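Local structure of envelope glycoprotein (Thogoto virus, 5XEA) at residues C239-C244 with D412-V417. The protein probably attaches the virus to a host-cell receptor and later induces fusion of the virion with the host membrane. Residues are numbered along the deposited sequence; the frame is centred on the assembly and turned at random.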
loop_
_atom_site.group_PDB
_atom_site.type_symbol
_atom_site.label_atom_id
_atom_site.label_comp_id
_atom_site.label_asym_id
_atom_site.label_seq_id
_atom_site.Cartn_x
_atom_site.Cartn_y
_atom_site.Cartn_z
ATOM N N CYS B 239 8.385 -20.423 -0.346
ATOM C CA CYS B 239 7.833 -19.891 0.891
ATOM C C CYS B 239 7.023 -18.638 0.602
ATOM O O CYS B 239 7.298 -17.901 -0.350
ATOM C CB CYS B 239 8.932 -19.589 1.937
ATOM S SG CYS B 239 9.966 -21.022 2.389
ATOM N N HIS B 240 5.996 -18.424 1.422
ATOM C CA HIS B 240 5.227 -17.189 1.390
ATOM C C HIS B 240 4.911 -16.798 2.825
ATOM O O HIS B 240 4.169 -17.504 3.511
ATOM C CB HIS B 240 3.948 -17.321 0.562
ATOM C CG HIS B 240 3.158 -16.058 0.510
ATOM N ND1 HIS B 240 2.054 -15.838 1.306
ATOM C CD2 HIS B 240 3.342 -14.922 -0.203
ATOM C CE1 HIS B 240 1.577 -14.629 1.070
ATOM N NE2 HIS B 240 2.345 -14.050 0.164
ATOM N N GLN B 241 5.483 -15.671 3.271
ATOM C CA GLN B 241 5.299 -15.174 4.630
ATOM C C GLN B 241 5.531 -16.270 5.662
ATOM O O GLN B 241 6.630 -16.829 5.725
ATOM C CB GLN B 241 3.914 -14.529 4.762
ATOM C CG GLN B 241 3.794 -13.340 3.780
ATOM C CD GLN B 241 2.649 -12.385 4.048
ATOM O OE1 GLN B 241 1.737 -12.679 4.816
ATOM N NE2 GLN B 241 2.706 -11.209 3.411
ATOM N N TYR B 242 4.512 -16.594 6.457
ATOM C CA TYR B 242 4.620 -17.555 7.556
ATOM C C TYR B 242 4.602 -19.020 7.123
ATOM O O TYR B 242 4.553 -19.884 8.001
ATOM C CB TYR B 242 3.481 -17.353 8.562
ATOM C CG TYR B 242 3.386 -15.965 9.116
ATOM C CD1 TYR B 242 4.344 -15.479 10.011
ATOM C CD2 TYR B 242 2.332 -15.135 8.760
ATOM C CE1 TYR B 242 4.257 -14.182 10.533
ATOM C CE2 TYR B 242 2.230 -13.852 9.269
ATOM C CZ TYR B 242 3.191 -13.378 10.150
ATOM O OH TYR B 242 3.058 -12.101 10.638
ATOM N N ALA B 243 4.607 -19.340 5.830
ATOM C CA ALA B 243 4.461 -20.721 5.380
ATOM C C ALA B 243 5.524 -21.061 4.348
ATOM O O ALA B 243 5.847 -20.238 3.481
ATOM C CB ALA B 243 3.074 -20.971 4.776
ATOM N N CYS B 244 6.080 -22.265 4.449
ATOM C CA CYS B 244 6.914 -22.815 3.393
ATOM C C CYS B 244 6.246 -24.051 2.808
ATOM O O CYS B 244 5.543 -24.787 3.505
ATOM C CB CYS B 244 8.308 -23.174 3.883
ATOM S SG CYS B 244 9.340 -21.712 4.208
ATOM N N ASP B 412 -4.215 -10.510 4.972
ATOM C CA ASP B 412 -3.693 -9.817 6.153
ATOM C C ASP B 412 -2.493 -8.967 5.768
ATOM O O ASP B 412 -1.618 -9.403 5.014
ATOM C CB ASP B 412 -3.276 -10.799 7.253
ATOM C CG ASP B 412 -4.467 -11.488 7.924
ATOM O OD1 ASP B 412 -5.554 -10.874 8.017
ATOM O OD2 ASP B 412 -4.312 -12.651 8.360
ATOM N N PHE B 413 -2.458 -7.747 6.272
ATOM C CA PHE B 413 -1.352 -6.849 5.997
ATOM C C PHE B 413 -0.531 -6.684 7.266
ATOM O O PHE B 413 -1.080 -6.640 8.370
ATOM C CB PHE B 413 -1.863 -5.506 5.481
ATOM C CG PHE B 413 -2.783 -5.630 4.301
ATOM C CD1 PHE B 413 -2.341 -6.222 3.124
ATOM C CD2 PHE B 413 -4.088 -5.148 4.367
ATOM C CE1 PHE B 413 -3.193 -6.339 2.029
ATOM C CE2 PHE B 413 -4.937 -5.248 3.274
ATOM C CZ PHE B 413 -4.490 -5.839 2.112
ATOM N N ARG B 414 0.788 -6.613 7.108
ATOM C CA ARG B 414 1.673 -6.606 8.259
ATOM C C ARG B 414 2.341 -5.261 8.522
ATOM O O ARG B 414 2.779 -5.041 9.649
ATOM C CB ARG B 414 2.757 -7.690 8.105
ATOM C CG ARG B 414 2.181 -9.130 7.950
ATOM C CD ARG B 414 3.270 -10.199 7.981
ATOM N NE ARG B 414 4.144 -10.152 6.814
ATOM C CZ ARG B 414 5.161 -10.977 6.635
ATOM N NH1 ARG B 414 5.402 -11.892 7.548
ATOM N NH2 ARG B 414 5.936 -10.884 5.564
ATOM N N GLY B 415 2.425 -4.373 7.533
ATOM C CA GLY B 415 3.104 -3.104 7.694
ATOM C C GLY B 415 4.612 -3.257 7.595
ATOM O O GLY B 415 5.151 -4.363 7.564
ATOM N N THR B 416 5.323 -2.119 7.559
ATOM C CA THR B 416 6.769 -2.201 7.497
ATOM C C THR B 416 7.323 -2.627 8.851
ATOM O O THR B 416 6.738 -2.362 9.906
ATOM C CB THR B 416 7.416 -0.856 7.086
ATOM O OG1 THR B 416 7.015 0.163 8.006
ATOM C CG2 THR B 416 7.029 -0.451 5.676
ATOM N N VAL B 417 8.479 -3.290 8.800
ATOM C CA VAL B 417 9.211 -3.662 10.009
ATOM C C VAL B 417 9.451 -2.434 10.888
ATOM O O VAL B 417 9.213 -2.464 12.111
ATOM C CB VAL B 417 10.531 -4.361 9.621
ATOM C CG1 VAL B 417 11.361 -4.681 10.832
ATOM C CG2 VAL B 417 10.239 -5.649 8.829
HETATM O O HOH W 1 0.830 -8.960 3.888
HETATM O O HOH W 2 -0.960 -11.950 3.805
#
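Arg-414 reaches from a loop ahead of helix 421-437 to the tip of a beta hairpin, where its guanidinium sits in the corner formed by two side chains, Gln-241 over one face and Tyr-242 at an edge. Against Gln-241 the contact is a stack of flat groups: the amide lies over the guanidinium, the two planes 22° apart, with CD of Gln-241 3.9 Å from CZ of Arg-414. The arms arrive from opposite directions, and Gln-241, extended beyond CG (chi2 -164°), is long enough to overlap the cation. A flat amide suits this place because it can stack while its own polar atoms take waters.

Tyr-242 meets Arg-414 differently. Its ring stands nearly upright to the guanidinium, at 80°, so that NH1 of Arg-414 sits over one ring face near the rim, 3.7 Å from CZ of Tyr-242. The cation-pi attraction is weak at best; van der Waals contact is closer, with OH of Tyr-242 3.3 Å from CD of Arg-414. Tyrosine thus offers a face to NH1 and its hydroxyl end to the CD methylene.

No direct hydrogen bond joins the segments, but two waters do: one accepts from NE2 of Gln-241 at 3.0 Å, the other lies 3.0 Å from OE1 of Gln-241, and both approach the carbonyl O of Asp-412.

The hairpin presenting these side chains is closed by a type II' turn from His-240 to Ala-243 and by the Cys-239 to Cys-244 disulfide, which ties its strands together. Gln-241 adopts the positive phi of the first turn corner.

The polar end of Arg-414 is engaged beyond the hairpin: NH2 donates a hydrogen bond to OD1 of Asn-152 and forms a salt bridge with Asp-283 of the second subunit. Stacking by Gln-241 uses none of the N-H groups, which can therefore bond in the plane even though Tyr-242 occupies part of the edge, so one buried arginine joins hairpin, loop and neighbouring subunit within the trimer.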